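Local coordinates for protein putative drug/sodium antiporter (Escherichia coli, PDB 4Z3N) that probably carries the genotoxin colibactin across the cell membrane as an antiporter of the MATE family, at residues R34-M39 with L307-A312; A21-G26 with V317-G322; N86-G91 with R254-V259. All coordinates share one frame; numbering follows the deposited sequence.

Interaction 1. Residues R34-M39 with L307-A312; sequences RMALPM and LAIATA
Ala36 points its methyl at the helix of residues 307-312, where it meets main chain as well as side chains: its CB lies 3.6 Å from Ala308 O, and Ala312 CB is 3.9 Å from the same methyl. Ile309 CG1 and Ala308 CB touch that methyl more loosely. One turn on, Met39 reaches over the Thr311 side chain with CG anti to its own backbone N (chi1 -174°). The two side chains cross at a slant, Met39 CG lying against Thr311 OG1; the bends at chi2 and chi3 bring CE back beside the hydroxyl. At the other end, Met35 CB touches Ala312 CB at 3.8 Å, and its CE lies near Ala312 O. The helices are the first and eighth predicted membrane spans of a twelve-helix MATE transporter, and here their axes pass 7.9 Å apart at 130°, a close approach that three alanines allow. No hydrogen bond joins the segments. The Thr311 hydroxyl instead donates to Ala308 O of its own helix at 2.7 Å, which probably keeps OG1 beside Met39 CG, while Thr311 O receives Gln176 NE2. Pro38 lacks an N-H, so helix 28-56 misses a backbone bond and kinks between the two touching turns. Pro38 and Met39 rest on Ile181 of helix 181-204, and Ile309 packs against Ala336, Leu339 and Ala340 of helix 326-358.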
# COMPACT_ATOMS: atom_id res chain seq x y z
N ARG A 34 -6.27 -17.04 -7.73
CA ARG A 34 -6.03 -17.95 -6.63
C ARG A 34 -4.95 -17.41 -5.72
O ARG A 34 -4.89 -17.73 -4.53
CB ARG A 34 -5.64 -19.32 -7.14
CG ARG A 34 -4.17 -19.52 -7.16
CD ARG A 34 -3.84 -20.68 -8.08
NE ARG A 34 -3.43 -21.85 -7.33
CZ ARG A 34 -3.09 -23.00 -7.90
NH1 ARG A 34 -3.13 -23.11 -9.22
NH2 ARG A 34 -2.73 -24.03 -7.14
N MET A 35 -4.08 -16.59 -6.29
CA MET A 35 -3.06 -15.91 -5.52
C MET A 35 -3.57 -14.62 -4.90
O MET A 35 -3.17 -14.26 -3.78
CB MET A 35 -1.87 -15.62 -6.41
CG MET A 35 -1.13 -16.87 -6.82
SD MET A 35 0.20 -16.46 -7.93
CE MET A 35 1.36 -15.67 -6.81
N ALA A 36 -4.43 -13.90 -5.62
CA ALA A 36 -4.89 -12.58 -5.15
C ALA A 36 -6.00 -12.67 -4.13
O ALA A 36 -6.16 -11.75 -3.34
CB ALA A 36 -5.34 -11.72 -6.30
N LEU A 37 -6.79 -13.75 -4.14
CA LEU A 37 -7.94 -13.82 -3.22
C LEU A 37 -7.52 -13.98 -1.76
O LEU A 37 -8.06 -13.28 -0.90
CB LEU A 37 -8.88 -14.96 -3.61
CG LEU A 37 -9.91 -14.66 -4.72
CD1 LEU A 37 -10.97 -15.74 -4.73
CD2 LEU A 37 -10.55 -13.28 -4.58
N PRO A 38 -6.58 -14.89 -1.47
CA PRO A 38 -6.03 -15.01 -0.11
C PRO A 38 -5.45 -13.69 0.37
O PRO A 38 -5.56 -13.36 1.55
CB PRO A 38 -4.91 -16.04 -0.26
CG PRO A 38 -5.31 -16.85 -1.45
CD PRO A 38 -6.04 -15.92 -2.37
N MET A 39 -4.82 -12.96 -0.55
CA MET A 39 -4.19 -11.68 -0.26
C MET A 39 -5.23 -10.64 0.10
O MET A 39 -5.02 -9.81 0.98
CB MET A 39 -3.36 -11.19 -1.45
CG MET A 39 -2.56 -9.94 -1.16
SD MET A 39 -1.46 -10.08 0.29
CE MET A 39 -0.17 -11.13 -0.35
N LEU A 307 -5.00 -3.73 -5.40
CA LEU A 307 -3.75 -3.91 -4.66
C LEU A 307 -3.49 -5.40 -4.43
O LEU A 307 -2.34 -5.85 -4.46
CB LEU A 307 -3.78 -3.15 -3.33
CG LEU A 307 -3.87 -1.62 -3.37
CD1 LEU A 307 -3.83 -1.06 -1.98
CD2 LEU A 307 -2.77 -1.03 -4.19
N ALA A 308 -4.56 -6.15 -4.22
CA ALA A 308 -4.49 -7.61 -4.09
C ALA A 308 -3.99 -8.29 -5.37
O ALA A 308 -3.09 -9.14 -5.32
CB ALA A 308 -5.85 -8.15 -3.71
N ILE A 309 -4.59 -7.95 -6.50
CA ILE A 309 -4.15 -8.44 -7.81
C ILE A 309 -2.69 -8.03 -8.14
O ILE A 309 -1.91 -8.83 -8.66
CB ILE A 309 -5.13 -7.95 -8.91
CG1 ILE A 309 -6.55 -8.41 -8.59
CG2 ILE A 309 -4.69 -8.44 -10.30
CD1 ILE A 309 -7.61 -7.89 -9.54
N ALA A 310 -2.32 -6.80 -7.79
CA ALA A 310 -0.96 -6.30 -7.94
C ALA A 310 0.05 -7.21 -7.27
O ALA A 310 1.14 -7.47 -7.83
CB ALA A 310 -0.83 -4.88 -7.39
N THR A 311 -0.27 -7.66 -6.05
CA THR A 311 0.69 -8.44 -5.29
C THR A 311 0.88 -9.78 -6.00
O THR A 311 2.00 -10.30 -6.03
CB THR A 311 0.26 -8.71 -3.77
OG1 THR A 311 -0.92 -9.53 -3.71
CG2 THR A 311 0.06 -7.43 -2.99
N ALA A 312 -0.21 -10.29 -6.58
CA ALA A 312 -0.21 -11.59 -7.26
C ALA A 312 0.61 -11.51 -8.54
O ALA A 312 1.24 -12.48 -8.95
CB ALA A 312 -1.63 -12.05 -7.57

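Interaction 2. Residues A21-G26 with V317-G322; sequences AGMFDG and VGQNWG
Gln319 and Asn320, near the C-terminal end of helix 286-322, receive Met23 and Phe24 from the loop that leads into helix 28-56. Gln319 comes first. Its chain runs extended beyond CG and crosses Met23 at about a right angle, so that OE1 lies among methionine carbons, 3.4 Å from Met23 CG and 3.6 Å from Met23 CE. The other end of this amide is tied elsewhere: NE2 bonds to Gly177 O, which probably sets the amide's rotation and leaves OE1 facing the loop. The Gln319 backbone also takes part, its O lying at the edge and in the plane of the Phe24 ring, 3.7 Å from CE1. The planes of the ring and the Gln319 amide are 17° apart but do not stack, Gln319 OE1 standing past the rim, 4.0 Å from Phe24 CZ. Met23 CG sits over the centre of one ring face, so the loop packs on itself as it meets the helix. Asn320 follows. Its ND2 bonds Val316 O, one turn back, and makes a weak hydrogen bond of 3.4 Å to Met23 O (154° at the hydrogen); Met23 SD is 3.6 Å from Asn320 ND2. Asn320 OD1 lies obliquely off the Phe24 ring, 3.9 Å from CD1. Within the loop, a 3.0 Å bond from Gly26 N to Gly22 O closes the turn. The N-terminal loop is thus laid over the end of a predicted membrane helix mainly by van der Waals contact with two amides. Their firmer bonds run elsewhere, and Arg328, which bonds Met23 O and Gly26 O, probably holds the loop more strongly than the weak Asn320 link.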
# COMPACT_ATOMS: atom_id res chain seq x y z
N ALA A 21 1.56 -24.34 -8.64
CA ALA A 21 0.94 -24.87 -9.86
C ALA A 21 0.27 -23.84 -10.77
O ALA A 21 -0.44 -22.94 -10.31
CB ALA A 21 -0.09 -25.92 -9.48
N GLY A 22 0.52 -23.99 -12.08
CA GLY A 22 -0.11 -23.17 -13.11
C GLY A 22 0.71 -21.94 -13.47
O GLY A 22 0.32 -21.13 -14.32
N MET A 23 1.85 -21.80 -12.80
CA MET A 23 2.69 -20.61 -12.91
C MET A 23 3.22 -20.39 -14.33
O MET A 23 3.06 -19.31 -14.91
CB MET A 23 3.86 -20.70 -11.93
CG MET A 23 4.81 -19.50 -11.96
SD MET A 23 4.04 -17.90 -11.57
CE MET A 23 3.64 -18.13 -9.83
N PHE A 24 3.91 -21.40 -14.85
CA PHE A 24 4.51 -21.29 -16.17
C PHE A 24 3.59 -21.67 -17.32
O PHE A 24 3.67 -21.06 -18.39
CB PHE A 24 5.81 -22.11 -16.16
CG PHE A 24 6.69 -21.75 -14.99
CD1 PHE A 24 7.33 -20.51 -14.94
CD2 PHE A 24 6.81 -22.60 -13.89
CE1 PHE A 24 8.11 -20.14 -13.85
CE2 PHE A 24 7.58 -22.25 -12.79
CZ PHE A 24 8.23 -21.01 -12.77
N ASP A 25 2.77 -22.71 -17.16
CA ASP A 25 1.89 -23.10 -18.28
C ASP A 25 0.39 -22.81 -18.15
O ASP A 25 -0.33 -22.93 -19.13
CB ASP A 25 2.08 -24.60 -18.59
CG ASP A 25 1.72 -25.51 -17.40
OD1 ASP A 25 1.40 -25.00 -16.30
OD2 ASP A 25 1.77 -26.75 -17.58
N GLY A 26 -0.09 -22.40 -16.99
CA GLY A 26 -1.53 -22.38 -16.78
C GLY A 26 -2.38 -21.21 -17.27
O GLY A 26 -1.91 -20.31 -17.97
N VAL A 317 4.90 -12.15 -12.67
CA VAL A 317 5.83 -11.47 -13.56
C VAL A 317 7.25 -11.81 -13.16
O VAL A 317 8.07 -12.18 -14.00
CB VAL A 317 5.66 -9.94 -13.54
CG1 VAL A 317 6.77 -9.26 -14.36
CG2 VAL A 317 4.26 -9.55 -14.05
N GLY A 318 7.55 -11.71 -11.86
CA GLY A 318 8.89 -11.98 -11.38
C GLY A 318 9.40 -13.38 -11.72
O GLY A 318 10.55 -13.54 -12.16
N GLN A 319 8.56 -14.39 -11.50
CA GLN A 319 8.92 -15.78 -11.72
C GLN A 319 8.97 -16.17 -13.20
O GLN A 319 9.89 -16.88 -13.63
CB GLN A 319 7.95 -16.70 -10.97
CG GLN A 319 8.28 -16.83 -9.48
CD GLN A 319 7.71 -18.07 -8.86
OE1 GLN A 319 7.16 -18.91 -9.56
NE2 GLN A 319 7.84 -18.21 -7.54
N ASN A 320 8.02 -15.71 -13.99
CA ASN A 320 8.08 -15.98 -15.42
C ASN A 320 9.21 -15.22 -16.10
O ASN A 320 9.73 -15.64 -17.14
CB ASN A 320 6.76 -15.62 -16.09
CG ASN A 320 5.71 -16.65 -15.86
OD1 ASN A 320 5.53 -17.54 -16.68
ND2 ASN A 320 5.01 -16.56 -14.74
N TRP A 321 9.58 -14.08 -15.52
CA TRP A 321 10.66 -13.28 -16.04
C TRP A 321 11.96 -14.02 -15.85
O TRP A 321 12.78 -14.10 -16.77
CB TRP A 321 10.71 -11.92 -15.35
CG TRP A 321 11.88 -11.08 -15.73
CD1 TRP A 321 13.07 -10.98 -15.07
CD2 TRP A 321 11.95 -10.18 -16.84
NE1 TRP A 321 13.89 -10.08 -15.71
CE2 TRP A 321 13.23 -9.58 -16.80
CE3 TRP A 321 11.07 -9.82 -17.85
CZ2 TRP A 321 13.64 -8.64 -17.75
CZ3 TRP A 321 11.48 -8.90 -18.80
CH2 TRP A 321 12.75 -8.31 -18.73
N GLY A 322 12.15 -14.56 -14.65
CA GLY A 322 13.32 -15.36 -14.33
C GLY A 322 13.44 -16.62 -15.19
O GLY A 322 14.53 -17.01 -15.59

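Interaction 3. Residues N86-G91 with R254-V259; sequences NGIQIG and REFLSV
The Phe256 ring lies flat against the backbone of Gly91: the glycine CA stands 4.2 Å from the ring centroid and only 16° off its normal, a CH-pi contact, and Gly91 C is over the same face, offset toward the rim. Ile88 O comes in obliquely, 3.6 Å from Phe256 CZ. With CG anti to the backbone N (chi1 -169°), the phenylalanine swings its ring across to helix 75-101, where Met92 and Leu95 also touch it; Ile118 of helix 107-132 adds a further neighbour. Next to the ring, Val259 CG1 fills in beside the glycine, 3.8 Å from Gly91 CA and equally far from Ile90 CG2, the valine and isoleucine crossing at about a right angle. With no side chain at Gly91, the ring face can lie on its CA; the CA atoms of Gly91 and Phe256 are 5.0 Å apart. The contact joins helices 75-101 and 250-284, which carry the second and seventh predicted membrane spans. No hydrogen bond crosses, so van der Waals contact and the CH-pi approach carry the join between the segments; polar ties between the same helices lie to either side, in the Glu255-Arg98 salt bridge and the Asn86-Gln263 bond.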
# COMPACT_ATOMS: atom_id res chain seq x y z
N ASN A 86 6.65 -2.02 3.50
CA ASN A 86 6.08 -2.42 2.23
C ASN A 86 7.14 -2.44 1.13
O ASN A 86 7.10 -3.29 0.23
CB ASN A 86 4.94 -1.48 1.84
CG ASN A 86 4.09 -2.05 0.73
OD1 ASN A 86 4.01 -1.49 -0.37
ND2 ASN A 86 3.46 -3.18 1.01
N GLY A 87 8.06 -1.49 1.21
CA GLY A 87 9.16 -1.38 0.27
C GLY A 87 10.09 -2.55 0.45
O GLY A 87 10.61 -3.10 -0.54
N ILE A 88 10.29 -2.95 1.70
CA ILE A 88 11.10 -4.14 2.01
C ILE A 88 10.43 -5.38 1.45
O ILE A 88 11.08 -6.28 0.95
CB ILE A 88 11.32 -4.30 3.52
CG1 ILE A 88 12.26 -3.19 4.02
CG2 ILE A 88 11.87 -5.69 3.84
CD1 ILE A 88 12.60 -3.26 5.48
N GLN A 89 9.10 -5.41 1.52
CA GLN A 89 8.37 -6.57 1.05
C GLN A 89 8.56 -6.80 -0.46
O GLN A 89 8.79 -7.93 -0.87
CB GLN A 89 6.89 -6.42 1.39
CG GLN A 89 6.08 -7.60 0.97
CD GLN A 89 4.60 -7.31 0.93
OE1 GLN A 89 4.13 -6.32 1.47
NE2 GLN A 89 3.85 -8.19 0.28
N ILE A 90 8.47 -5.73 -1.25
CA ILE A 90 8.47 -5.83 -2.71
C ILE A 90 9.90 -6.11 -3.18
O ILE A 90 10.13 -6.91 -4.08
CB ILE A 90 7.90 -4.52 -3.37
CG1 ILE A 90 6.41 -4.36 -3.07
CG2 ILE A 90 8.04 -4.53 -4.89
CD1 ILE A 90 5.53 -5.46 -3.67
N GLY A 91 10.88 -5.49 -2.54
CA GLY A 91 12.26 -5.82 -2.79
C GLY A 91 12.48 -7.30 -2.56
O GLY A 91 13.10 -8.01 -3.38
N ARG A 254 22.18 -3.60 -3.94
CA ARG A 254 21.73 -2.61 -4.89
C ARG A 254 20.42 -3.02 -5.57
O ARG A 254 19.48 -2.24 -5.66
CB ARG A 254 22.83 -2.37 -5.93
CG ARG A 254 22.50 -1.38 -7.03
CD ARG A 254 23.78 -0.97 -7.71
NE ARG A 254 23.59 -0.27 -8.97
CZ ARG A 254 24.59 0.02 -9.81
NH1 ARG A 254 25.83 -0.34 -9.50
NH2 ARG A 254 24.36 0.66 -10.95
N GLU A 255 20.36 -4.26 -6.04
CA GLU A 255 19.17 -4.75 -6.71
C GLU A 255 17.96 -4.73 -5.77
O GLU A 255 16.84 -4.36 -6.17
CB GLU A 255 19.41 -6.17 -7.24
CG GLU A 255 18.21 -6.81 -7.91
CD GLU A 255 17.68 -6.00 -9.10
OE1 GLU A 255 18.32 -6.06 -10.17
OE2 GLU A 255 16.62 -5.33 -8.95
N PHE A 256 18.19 -5.12 -4.52
CA PHE A 256 17.14 -5.17 -3.50
C PHE A 256 16.74 -3.74 -3.10
O PHE A 256 15.55 -3.44 -2.93
CB PHE A 256 17.64 -5.96 -2.29
CG PHE A 256 16.56 -6.29 -1.28
CD1 PHE A 256 15.86 -5.28 -0.63
CD2 PHE A 256 16.29 -7.61 -0.96
CE1 PHE A 256 14.86 -5.59 0.30
CE2 PHE A 256 15.30 -7.93 -0.04
CZ PHE A 256 14.58 -6.91 0.59
N LEU A 257 17.74 -2.87 -2.95
CA LEU A 257 17.52 -1.52 -2.44
C LEU A 257 16.84 -0.62 -3.46
O LEU A 257 16.02 0.23 -3.10
CB LEU A 257 18.84 -0.88 -2.00
CG LEU A 257 19.24 -1.15 -0.54
CD1 LEU A 257 20.49 -0.39 -0.17
CD2 LEU A 257 18.10 -0.80 0.39
N SER A 258 17.18 -0.81 -4.73
CA SER A 258 16.62 0.03 -5.78
C SER A 258 15.10 -0.22 -5.96
O SER A 258 14.33 0.74 -6.00
CB SER A 258 17.39 -0.20 -7.09
OG SER A 258 17.29 -1.56 -7.47
N VAL A 259 14.68 -1.48 -6.04
CA VAL A 259 13.25 -1.83 -6.08
C VAL A 259 12.56 -1.40 -4.79
O VAL A 259 11.50 -0.75 -4.82
CB VAL A 259 13.03 -3.38 -6.31
CG1 VAL A 259 11.60 -3.81 -5.96
CG2 VAL A 259 13.34 -3.75 -7.74

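In the fold
Interactions 1 and 2 share helix 286-322, which meets helix 28-56 at residues 307-312 and the preceding loop at its C-terminal end. They adjoin where Arg34 NH1 comes 2.9 Å from Ala21 O and Met35 SD 4.3 Å from Met23 CE. Interaction 3 stands clear of both, pairing helices 75-101 and 250-284, neighbours in sequence of those in interaction 1. The centres of interactions 1 and 3 lie about 13 and 14 Å from the centre of the chain; both are helix pairs with about 130° between their N-to-C directions, made close by alanine or glycine, without hydrogen bonds between segments. Interaction 2, its centre about 24 Å out, is also largely buried but mixes amides, sulfur and ring with a weak polar link.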